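Local coordinates for protein putative glutaryl-CoA dehydrogenase (Thermus thermophilus, PDB 2EBA) that belongs to the acyl-CoA dehydrogenase family of flavoproteins and binds flavin-adenine dinucleotide in an assembly of four protein chains, at residues A[23-28]-A[49-54]; A[16-21]-A[76-81]; A[84-89]-A[351-356]. All blocks are in the same frame, centred on the assembly; numbering follows the deposited sequence.

Interaction 1 of 3, residues A[23-28]-A[49-54]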
loop_
_atom_site.group_PDB
_atom_site.type_symbol
_atom_site.label_atom_id
_atom_site.label_comp_id
_atom_site.label_asym_id
_atom_site.label_seq_id
_atom_site.Cartn_x
_atom_site.Cartn_y
_atom_site.Cartn_z
ATOM N N ARG A 23 -1.483 -28.581 19.744
ATOM C CA ARG A 23 -1.737 -28.899 18.335
ATOM C C ARG A 23 -2.246 -30.361 18.259
ATOM O O ARG A 23 -3.157 -30.629 17.472
ATOM C CB ARG A 23 -0.422 -28.739 17.521
ATOM C CG ARG A 23 -0.560 -29.186 16.063
ATOM C CD ARG A 23 0.470 -28.622 15.046
ATOM N NE ARG A 23 0.691 -27.182 15.173
ATOM C CZ ARG A 23 1.412 -26.438 14.327
ATOM N NH1 ARG A 23 1.990 -26.991 13.259
ATOM N NH2 ARG A 23 1.581 -25.142 14.563
ATOM N N ARG A 24 -1.722 -31.304 19.040
ATOM C CA ARG A 24 -2.237 -32.680 18.950
ATOM C C ARG A 24 -3.715 -32.714 19.359
ATOM O O ARG A 24 -4.539 -33.292 18.672
ATOM C CB ARG A 24 -1.482 -33.643 19.875
ATOM C CG ARG A 24 -0.291 -34.240 19.167
ATOM C CD ARG A 24 0.260 -35.420 19.930
ATOM N NE ARG A 24 1.567 -35.096 20.494
ATOM C CZ ARG A 24 1.783 -34.792 21.767
ATOM N NH1 ARG A 24 0.760 -34.779 22.619
ATOM N NH2 ARG A 24 3.002 -34.465 22.178
ATOM N N PHE A 25 -4.051 -32.092 20.486
ATOM C CA PHE A 25 -5.438 -32.081 20.921
ATOM C C PHE A 25 -6.361 -31.446 19.895
ATOM O O PHE A 25 -7.293 -32.093 19.434
ATOM C CB PHE A 25 -5.515 -31.389 22.266
ATOM C CG PHE A 25 -6.806 -30.733 22.535
ATOM C CD1 PHE A 25 -7.992 -31.475 22.586
ATOM C CD2 PHE A 25 -6.858 -29.363 22.725
ATOM C CE1 PHE A 25 -9.222 -30.836 22.812
ATOM C CE2 PHE A 25 -8.073 -28.725 22.961
ATOM C CZ PHE A 25 -9.260 -29.470 22.999
ATOM N N LEU A 26 -6.058 -30.217 19.501
ATOM C CA LEU A 26 -6.894 -29.499 18.546
ATOM C C LEU A 26 -7.052 -30.099 17.179
ATOM O O LEU A 26 -8.060 -29.879 16.485
ATOM C CB LEU A 26 -6.350 -28.109 18.355
ATOM C CG LEU A 26 -6.545 -27.298 19.595
ATOM C CD1 LEU A 26 -5.563 -26.152 19.515
ATOM C CD2 LEU A 26 -7.992 -26.832 19.674
ATOM N N GLU A 27 -6.014 -30.814 16.786
ATOM C CA GLU A 27 -5.948 -31.411 15.481
ATOM C C GLU A 27 -6.765 -32.659 15.368
ATOM O O GLU A 27 -7.224 -33.030 14.273
ATOM C CB GLU A 27 -4.509 -31.734 15.177
ATOM C CG GLU A 27 -4.237 -31.849 13.725
ATOM C CD GLU A 27 -2.987 -31.089 13.384
ATOM O OE1 GLU A 27 -1.880 -31.534 13.764
ATOM O OE2 GLU A 27 -3.111 -30.020 12.761
ATOM N N LYS A 28 -6.942 -33.369 16.467
ATOM C CA LYS A 28 -7.719 -34.560 16.336
ATOM C C LYS A 28 -9.136 -34.279 16.823
ATOM O O LYS A 28 -10.085 -34.921 16.377
ATOM C CB LYS A 28 -7.085 -35.704 17.105
ATOM C CG LYS A 28 -7.798 -36.105 18.357
ATOM C CD LYS A 28 -7.576 -37.595 18.499
ATOM C CE LYS A 28 -8.154 -38.134 19.786
ATOM N NZ LYS A 28 -8.499 -39.554 19.508
ATOM N N PRO A 49 -14.544 -28.238 28.538
ATOM C CA PRO A 49 -13.934 -29.090 29.559
ATOM C C PRO A 49 -12.582 -29.615 29.060
ATOM O O PRO A 49 -11.657 -29.809 29.874
ATOM C CB PRO A 49 -14.967 -30.225 29.767
ATOM C CG PRO A 49 -16.142 -29.851 28.850
ATOM C CD PRO A 49 -16.010 -28.408 28.538
ATOM N N ARG A 50 -12.430 -29.822 27.757
ATOM C CA ARG A 50 -11.155 -30.316 27.218
ATOM C C ARG A 50 -10.076 -29.224 27.423
ATOM O O ARG A 50 -8.957 -29.539 27.796
ATOM C CB ARG A 50 -11.239 -30.635 25.723
ATOM C CG ARG A 50 -12.202 -31.778 25.450
ATOM C CD ARG A 50 -11.806 -33.072 26.148
ATOM N NE ARG A 50 -10.653 -33.664 25.491
ATOM C CZ ARG A 50 -9.421 -33.675 25.993
ATOM N NH1 ARG A 50 -9.171 -33.111 27.185
ATOM N NH2 ARG A 50 -8.432 -34.228 25.304
ATOM N N PHE A 51 -10.402 -27.953 27.161
ATOM C CA PHE A 51 -9.423 -26.859 27.336
ATOM C C PHE A 51 -9.025 -26.796 28.796
ATOM O O PHE A 51 -7.870 -26.547 29.110
ATOM C CB PHE A 51 -10.000 -25.490 26.992
ATOM C CG PHE A 51 -10.414 -25.325 25.569
ATOM C CD1 PHE A 51 -9.950 -26.163 24.565
ATOM C CD2 PHE A 51 -11.275 -24.298 25.229
ATOM C CE1 PHE A 51 -10.364 -25.964 23.250
ATOM C CE2 PHE A 51 -11.671 -24.096 23.922
ATOM C CZ PHE A 51 -11.225 -24.924 22.942
ATOM N N ALA A 52 -10.013 -26.966 29.676
ATOM C CA ALA A 52 -9.774 -26.915 31.118
ATOM C C ALA A 52 -8.769 -28.001 31.468
ATOM O O ALA A 52 -7.773 -27.754 32.141
ATOM C CB ALA A 52 -11.073 -27.134 31.867
ATOM N N GLU A 53 -9.025 -29.203 30.973
ATOM C CA GLU A 53 -8.137 -30.331 31.216
ATOM C C GLU A 53 -6.718 -30.136 30.688
ATOM O O GLU A 53 -5.761 -30.693 31.235
ATOM C CB GLU A 53 -8.738 -31.590 30.608
ATOM C CG GLU A 53 -9.664 -32.303 31.544
ATOM C CD GLU A 53 -10.838 -32.931 30.828
ATOM O OE1 GLU A 53 -10.645 -33.466 29.714
ATOM O OE2 GLU A 53 -11.956 -32.895 31.383
ATOM N N LEU A 54 -6.576 -29.358 29.626
ATOM C CA LEU A 54 -5.253 -29.110 29.068
ATOM C C LEU A 54 -4.590 -27.916 29.716
ATOM O O LEU A 54 -3.425 -27.625 29.444
ATOM C CB LEU A 54 -5.321 -28.898 27.554
ATOM C CG LEU A 54 -5.428 -30.202 26.773
ATOM C CD1 LEU A 54 -6.848 -30.747 26.782
ATOM C CD2 LEU A 54 -4.978 -29.934 25.369
#
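F25 of helix 13-29 packs among R50, F51 and L54 of helix 48-54, within the helical N-terminal domain of the acyl-CoA dehydrogenase fold. The axes of segments 23-28 and 49-54 run nearly antiparallel (166°) and approach to 11.7 Å; F25 from one side and these three side chains from the other fill the separation.

The aromatic part is a meeting of two rims. F25 CE2 stands 3.6 Å from F51 CD1 with the planes turned 82° apart, yet neither ring lies over the face of the other and the centroids are 5.9 Å apart. F25 reaches this place because its CG is anti to the backbone N (chi1 152°), which swings the ring toward helix 48-54. From the same helix L26 adds a looser methyl touch, CD2 lying 4.4 Å from F51 CE1. Beyond the two segments F51 also rests on L82, F92 and V93, so its ring continues the apolar packing onto helices 72-85 and 87-107.

Aliphatic contacts complete the seat of F25. L54 lies over one ring face; its exact pose is doubtful, since the modelled CD1 sits too close to R50 O. The aliphatic root of R50 approaches the ring on a slant, R50 CB being 3.5 Å from F25 CE1.

Charged groups lie at the margin. R50 bends twice along its chain and turns a guanidinium face toward the rim of F25, the two planes inclined to each other. Salt bridges to E53 and, through NE, to E29 help hold that fold-back; the hydrogen bond within the salt bridge to E53 is weak, its N-H...O angle far from straight, with R50 NH1 2.9 Å from E53 OE1, while R50 NH2 comes within 3.9 Å of F25 CD1.

Interaction 2 of 3, residues A[16-21]-A[76-81]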
loop_
_atom_site.group_PDB
_atom_site.type_symbol
_atom_site.label_atom_id
_atom_site.label_comp_id
_atom_site.label_asym_id
_atom_site.label_seq_id
_atom_site.Cartn_x
_atom_site.Cartn_y
_atom_site.Cartn_z
ATOM N N LYS A 16 7.711 -25.436 24.928
ATOM C CA LYS A 16 7.670 -26.177 23.682
ATOM C C LYS A 16 6.734 -27.357 23.739
ATOM O O LYS A 16 6.156 -27.738 22.706
ATOM C CB LYS A 16 9.083 -26.603 23.258
ATOM C CG LYS A 16 9.892 -25.425 22.733
ATOM C CD LYS A 16 11.211 -25.818 22.102
ATOM C CE LYS A 16 12.199 -26.292 23.135
ATOM N NZ LYS A 16 13.561 -26.076 22.619
ATOM N N GLU A 17 6.532 -27.951 24.909
ATOM C CA GLU A 17 5.600 -29.052 24.899
ATOM C C GLU A 17 4.156 -28.568 25.079
ATOM O O GLU A 17 3.223 -29.339 24.748
ATOM C CB GLU A 17 5.971 -30.137 25.924
ATOM C CG GLU A 17 5.941 -31.556 25.312
ATOM C CD GLU A 17 4.570 -32.234 25.439
ATOM O OE1 GLU A 17 3.842 -31.940 26.418
ATOM O OE2 GLU A 17 4.219 -33.079 24.582
ATOM N N VAL A 18 3.907 -27.339 25.569
ATOM C CA VAL A 18 2.495 -26.955 25.654
ATOM C C VAL A 18 2.096 -26.718 24.188
ATOM O O VAL A 18 0.930 -26.910 23.816
ATOM C CB VAL A 18 2.196 -25.694 26.554
ATOM C CG1 VAL A 18 2.985 -25.793 27.845
ATOM C CG2 VAL A 18 2.469 -24.434 25.815
ATOM N N GLN A 19 3.064 -26.364 23.337
ATOM C CA GLN A 19 2.772 -26.125 21.925
ATOM C C GLN A 19 2.486 -27.441 21.217
ATOM O O GLN A 19 1.490 -27.558 20.500
ATOM C CB GLN A 19 3.923 -25.413 21.212
ATOM C CG GLN A 19 3.618 -25.021 19.758
ATOM C CD GLN A 19 4.075 -26.059 18.742
ATOM O OE1 GLN A 19 3.432 -26.290 17.708
ATOM N NE2 GLN A 19 5.208 -26.668 19.028
ATOM N N LYS A 20 3.331 -28.445 21.412
ATOM C CA LYS A 20 3.110 -29.709 20.725
ATOM C C LYS A 20 1.797 -30.373 21.123
ATOM O O LYS A 20 1.087 -30.888 20.270
ATOM C CB LYS A 20 4.252 -30.663 21.005
ATOM C CG LYS A 20 5.647 -30.058 20.780
ATOM C CD LYS A 20 6.087 -30.159 19.303
ATOM C CE LYS A 20 6.266 -28.794 18.689
ATOM N NZ LYS A 20 6.474 -28.813 17.208
ATOM N N ALA A 21 1.487 -30.369 22.413
ATOM C CA ALA A 21 0.275 -31.027 22.892
ATOM C C ALA A 21 -0.975 -30.289 22.433
ATOM O O ALA A 21 -1.976 -30.928 22.068
ATOM C CB ALA A 21 0.298 -31.060 24.407
ATOM N N GLY A 76 0.771 -17.508 25.249
ATOM C CA GLY A 76 0.815 -17.033 23.881
ATOM C C GLY A 76 0.809 -18.203 22.927
ATOM O O GLY A 76 0.127 -18.177 21.911
ATOM N N LEU A 77 1.564 -19.242 23.270
ATOM C CA LEU A 77 1.659 -20.440 22.450
ATOM C C LEU A 77 0.362 -21.230 22.356
ATOM O O LEU A 77 0.116 -21.859 21.340
ATOM C CB LEU A 77 2.777 -21.359 22.957
ATOM C CG LEU A 77 4.216 -20.875 22.720
ATOM C CD1 LEU A 77 5.216 -21.746 23.481
ATOM C CD2 LEU A 77 4.515 -20.894 21.238
ATOM N N ILE A 78 -0.470 -21.231 23.391
ATOM C CA ILE A 78 -1.702 -21.983 23.264
ATOM C C ILE A 78 -2.662 -21.151 22.407
ATOM O O ILE A 78 -3.448 -21.687 21.628
ATOM C CB ILE A 78 -2.359 -22.328 24.638
ATOM C CG1 ILE A 78 -3.121 -21.135 25.177
ATOM C CG2 ILE A 78 -1.322 -22.790 25.631
ATOM C CD1 ILE A 78 -4.588 -21.386 25.196
ATOM N N CYS A 79 -2.582 -19.834 22.546
ATOM C CA CYS A 79 -3.430 -18.952 21.755
ATOM C C CYS A 79 -3.101 -19.151 20.284
ATOM O O CYS A 79 -3.991 -19.195 19.433
ATOM C CB CYS A 79 -3.199 -17.497 22.156
ATOM S SG CYS A 79 -4.015 -17.059 23.686
ATOM N N TYR A 80 -1.809 -19.283 20.009
ATOM C CA TYR A 80 -1.275 -19.498 18.667
ATOM C C TYR A 80 -1.953 -20.707 18.014
ATOM O O TYR A 80 -2.541 -20.627 16.926
ATOM C CB TYR A 80 0.241 -19.747 18.770
ATOM C CG TYR A 80 0.960 -19.863 17.450
ATOM C CD1 TYR A 80 1.507 -18.734 16.829
ATOM C CD2 TYR A 80 1.055 -21.088 16.793
ATOM C CE1 TYR A 80 2.132 -18.824 15.586
ATOM C CE2 TYR A 80 1.673 -21.190 15.546
ATOM C CZ TYR A 80 2.209 -20.050 14.951
ATOM O OH TYR A 80 2.834 -20.128 13.731
ATOM N N GLU A 81 -1.850 -21.840 18.701
ATOM C CA GLU A 81 -2.431 -23.085 18.225
ATOM C C GLU A 81 -3.966 -23.020 18.146
ATOM O O GLU A 81 -4.573 -23.563 17.220
ATOM C CB GLU A 81 -1.976 -24.244 19.126
ATOM C CG GLU A 81 -0.496 -24.600 18.975
ATOM C CD GLU A 81 -0.105 -24.880 17.529
ATOM O OE1 GLU A 81 -0.820 -25.645 16.854
ATOM O OE2 GLU A 81 0.921 -24.345 17.067
#
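E81 OE2 is the polar atom on which this contact turns: it lies 3.2 Å from Q19 OE1 across the interface and forms a salt bridge with R23 NH2, one helical turn beyond Q19. The amide of Q19 is probably turned over in the model, so the nature of its approach to the carboxylate stays open; the two planes are 65° apart. The salt bridge to R23 is therefore the secure anchor of E81, and a long, weak ion pair from E81 OE1 to R84 adds little. A bend at chi2 (-54°) brings the carboxylate of E81 back toward helix 13-29. Its CG, placed by chi1 and the backbone, lies 3.9 Å from Q19 O. The buried negative charge is thus matched by an arginine, which would be expected to favour the ionised form.

Toward the N-terminal side of both segments the interface is apolar. V18 sends CG2 between the two residues facing it, 4.2 Å from L77 CB and 4.1 Å from I78 CG2, where the two branched chains meet methyl to methyl. L77 points toward helix 13-29, and its CD2 comes to a distant 4.5 Å from Q19 CG; it also touches E15 of the same helix 13-29 and W250 of helix 235-269. Y80 turns its hydroxyl to E257 and H294, linking helix 72-85 to the C-terminal helices.

Segments 16-21 and 76-81 run almost parallel, at a signed crossing angle of -20° and with axes 8.8 Å apart, a side-by-side pairing that belongs to the helical N-terminal domain of the acyl-CoA dehydrogenase fold.

Interaction 3 of 3, residues A[84-89]-A[351-356]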
loop_
_atom_site.group_PDB
_atom_site.type_symbol
_atom_site.label_atom_id
_atom_site.label_comp_id
_atom_site.label_asym_id
_atom_site.label_seq_id
_atom_site.Cartn_x
_atom_site.Cartn_y
_atom_site.Cartn_z
ATOM N N ARG A 84 -4.912 -20.826 15.142
ATOM C CA ARG A 84 -4.510 -21.506 13.929
ATOM C C ARG A 84 -5.666 -22.409 13.446
ATOM O O ARG A 84 -5.786 -22.729 12.255
ATOM C CB ARG A 84 -3.295 -22.333 14.222
ATOM C CG ARG A 84 -2.765 -23.157 13.092
ATOM C CD ARG A 84 -1.539 -23.840 13.658
ATOM N NE ARG A 84 -1.094 -25.010 12.914
ATOM C CZ ARG A 84 -1.738 -26.182 12.874
ATOM N NH1 ARG A 84 -2.886 -26.364 13.537
ATOM N NH2 ARG A 84 -1.221 -27.197 12.184
ATOM N N VAL A 85 -6.497 -22.837 14.388
ATOM C CA VAL A 85 -7.634 -23.662 14.014
ATOM C C VAL A 85 -8.759 -22.684 13.665
ATOM O O VAL A 85 -9.265 -22.691 12.546
ATOM C CB VAL A 85 -8.084 -24.564 15.166
ATOM C CG1 VAL A 85 -9.301 -25.341 14.741
ATOM C CG2 VAL A 85 -6.963 -25.512 15.560
ATOM N N ASP A 86 -9.132 -21.849 14.635
ATOM C CA ASP A 86 -10.179 -20.849 14.453
ATOM C C ASP A 86 -10.120 -19.790 15.555
ATOM O O ASP A 86 -9.951 -20.124 16.727
ATOM C CB ASP A 86 -11.550 -21.508 14.470
ATOM C CG ASP A 86 -12.658 -20.547 14.074
ATOM O OD1 ASP A 86 -12.877 -20.350 12.857
ATOM O OD2 ASP A 86 -13.294 -19.972 14.984
ATOM N N SER A 87 -10.268 -18.519 15.170
ATOM C CA SER A 87 -10.229 -17.398 16.114
ATOM C C SER A 87 -11.320 -17.510 17.192
ATOM O O SER A 87 -11.169 -16.989 18.295
ATOM C CB SER A 87 -10.396 -16.057 15.372
ATOM O OG SER A 87 -9.423 -15.862 14.357
ATOM N N GLY A 88 -12.423 -18.176 16.873
ATOM C CA GLY A 88 -13.482 -18.313 17.849
ATOM C C GLY A 88 -13.051 -19.160 19.030
ATOM O O GLY A 88 -13.425 -18.903 20.185
ATOM N N LEU A 89 -12.258 -20.182 18.745
ATOM C CA LEU A 89 -11.795 -21.061 19.799
ATOM C C LEU A 89 -10.821 -20.311 20.688
ATOM O O LEU A 89 -10.811 -20.505 21.904
ATOM C CB LEU A 89 -11.130 -22.311 19.210
ATOM C CG LEU A 89 -11.986 -23.226 18.318
ATOM C CD1 LEU A 89 -11.162 -24.418 17.857
ATOM C CD2 LEU A 89 -13.222 -23.695 19.077
ATOM N N ALA A 351 -9.005 -20.530 4.274
ATOM C CA ALA A 351 -8.539 -19.185 3.948
ATOM C C ALA A 351 -9.592 -18.112 4.195
ATOM O O ALA A 351 -9.335 -17.121 4.886
ATOM C CB ALA A 351 -8.063 -19.130 2.490
ATOM N N ILE A 352 -10.787 -18.326 3.647
ATOM C CA ILE A 352 -11.870 -17.362 3.790
ATOM C C ILE A 352 -12.533 -17.353 5.166
ATOM O O ILE A 352 -13.099 -16.345 5.561
ATOM C CB ILE A 352 -12.934 -17.562 2.681
ATOM C CG1 ILE A 352 -13.712 -16.260 2.481
ATOM C CG2 ILE A 352 -13.868 -18.701 3.033
ATOM C CD1 ILE A 352 -14.493 -16.212 1.190
ATOM N N ARG A 353 -12.471 -18.468 5.890
ATOM C CA ARG A 353 -13.032 -18.530 7.240
ATOM C C ARG A 353 -12.126 -17.690 8.151
ATOM O O ARG A 353 -12.611 -16.914 8.971
ATOM C CB ARG A 353 -13.104 -19.979 7.733
ATOM C CG ARG A 353 -13.542 -20.128 9.183
ATOM C CD ARG A 353 -13.757 -21.594 9.532
ATOM N NE ARG A 353 -12.587 -22.415 9.222
ATOM C CZ ARG A 353 -11.455 -22.403 9.921
ATOM N NH1 ARG A 353 -11.337 -21.613 10.976
ATOM N NH2 ARG A 353 -10.441 -23.174 9.565
ATOM N N HIS A 354 -10.812 -17.845 7.998
ATOM C CA HIS A 354 -9.859 -17.048 8.765
ATOM C C HIS A 354 -9.961 -15.572 8.315
ATOM O O HIS A 354 -9.914 -14.650 9.140
ATOM C CB HIS A 354 -8.425 -17.559 8.541
ATOM C CG HIS A 354 -8.097 -18.818 9.288
ATOM N ND1 HIS A 354 -8.005 -18.866 10.662
ATOM C CD2 HIS A 354 -7.794 -20.061 8.850
ATOM C CE1 HIS A 354 -7.657 -20.084 11.037
ATOM N NE2 HIS A 354 -7.520 -20.829 9.956
ATOM N N MET A 355 -10.101 -15.358 7.012
ATOM C CA MET A 355 -10.257 -14.009 6.477
ATOM C C MET A 355 -11.380 -13.260 7.190
ATOM O O MET A 355 -11.186 -12.149 7.684
ATOM C CB MET A 355 -10.529 -14.058 4.972
ATOM C CG MET A 355 -10.307 -12.733 4.259
ATOM S SD MET A 355 -11.119 -12.664 2.651
ATOM C CE MET A 355 -9.807 -13.253 1.583
ATOM N N LEU A 356 -12.553 -13.882 7.237
ATOM C CA LEU A 356 -13.724 -13.306 7.908
ATOM C C LEU A 356 -13.525 -13.146 9.412
ATOM O O LEU A 356 -13.789 -12.082 9.969
ATOM C CB LEU A 356 -14.984 -14.144 7.611
ATOM C CG LEU A 356 -15.587 -13.941 6.197
ATOM C CD1 LEU A 356 -16.698 -14.935 5.916
ATOM C CD2 LEU A 356 -16.121 -12.519 6.067
HETATM O O HOH W 1 -9.756 -17.739 12.385
#
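R353 holds the tight half of this contact by gripping two oxygens at the turn between helices 72-85 and 87-107. Its NH1 donates to V85 O (2.8 Å), meeting a lone pair in the carbonyl plane, and R353 NH2 adds a weak bond to the same oxygen. R353 NH1 also forms a salt bridge with D86 OD1 at 2.7 Å, using the anti lone pair of that oxygen. A bend at chi3 (54°) in an otherwise extended side chain carries the guanidinium to this double acceptor, whose two oxygens lie near its edge.

The other carboxylate oxygen faces back into its own chain. D86 is the N-cap of helix 87-107: D86 OD2 accepts from G88 N at 2.7 Å, approached from above the carboxylate plane. One aspartate thus caps a helix of the N-terminal domain and ties it to helix 351-361 of the C-terminal helical domain of the acyl-CoA dehydrogenase fold, with W38 packed against both D86 and R353. A bound FAD lies about 10 Å from the side chain of D86.

Around H354 the fit is looser. Its ring brings an edge near R84 O, with NE2 3.4 Å from that oxygen, whereas on the ring's other nitrogen a water bridges the two segments, 2.7 Å from H354 ND1 and accepting from S87 N at 2.9 Å.

In the fold
Interactions 1 and 2 share helix 13-29, whose N-terminal half runs nearly parallel to helix 72-85 and whose C-terminal part runs nearly antiparallel to helix 48-54; their centres are 11 Å apart. Interaction 3 sits about 17 Å from the centre of each, where helix 72-85 gives way to helix 87-107. Along the chain, interaction 2 spans interaction 1, and both close before interaction 3 opens. Charges tie them together: R23 pairs with E81, R24 with E17, and E27 weakly with R84. The first two contacts stay within the N-terminal helical domain, whereas interaction 3 joins it to the C-terminal domain, close to the second subunit.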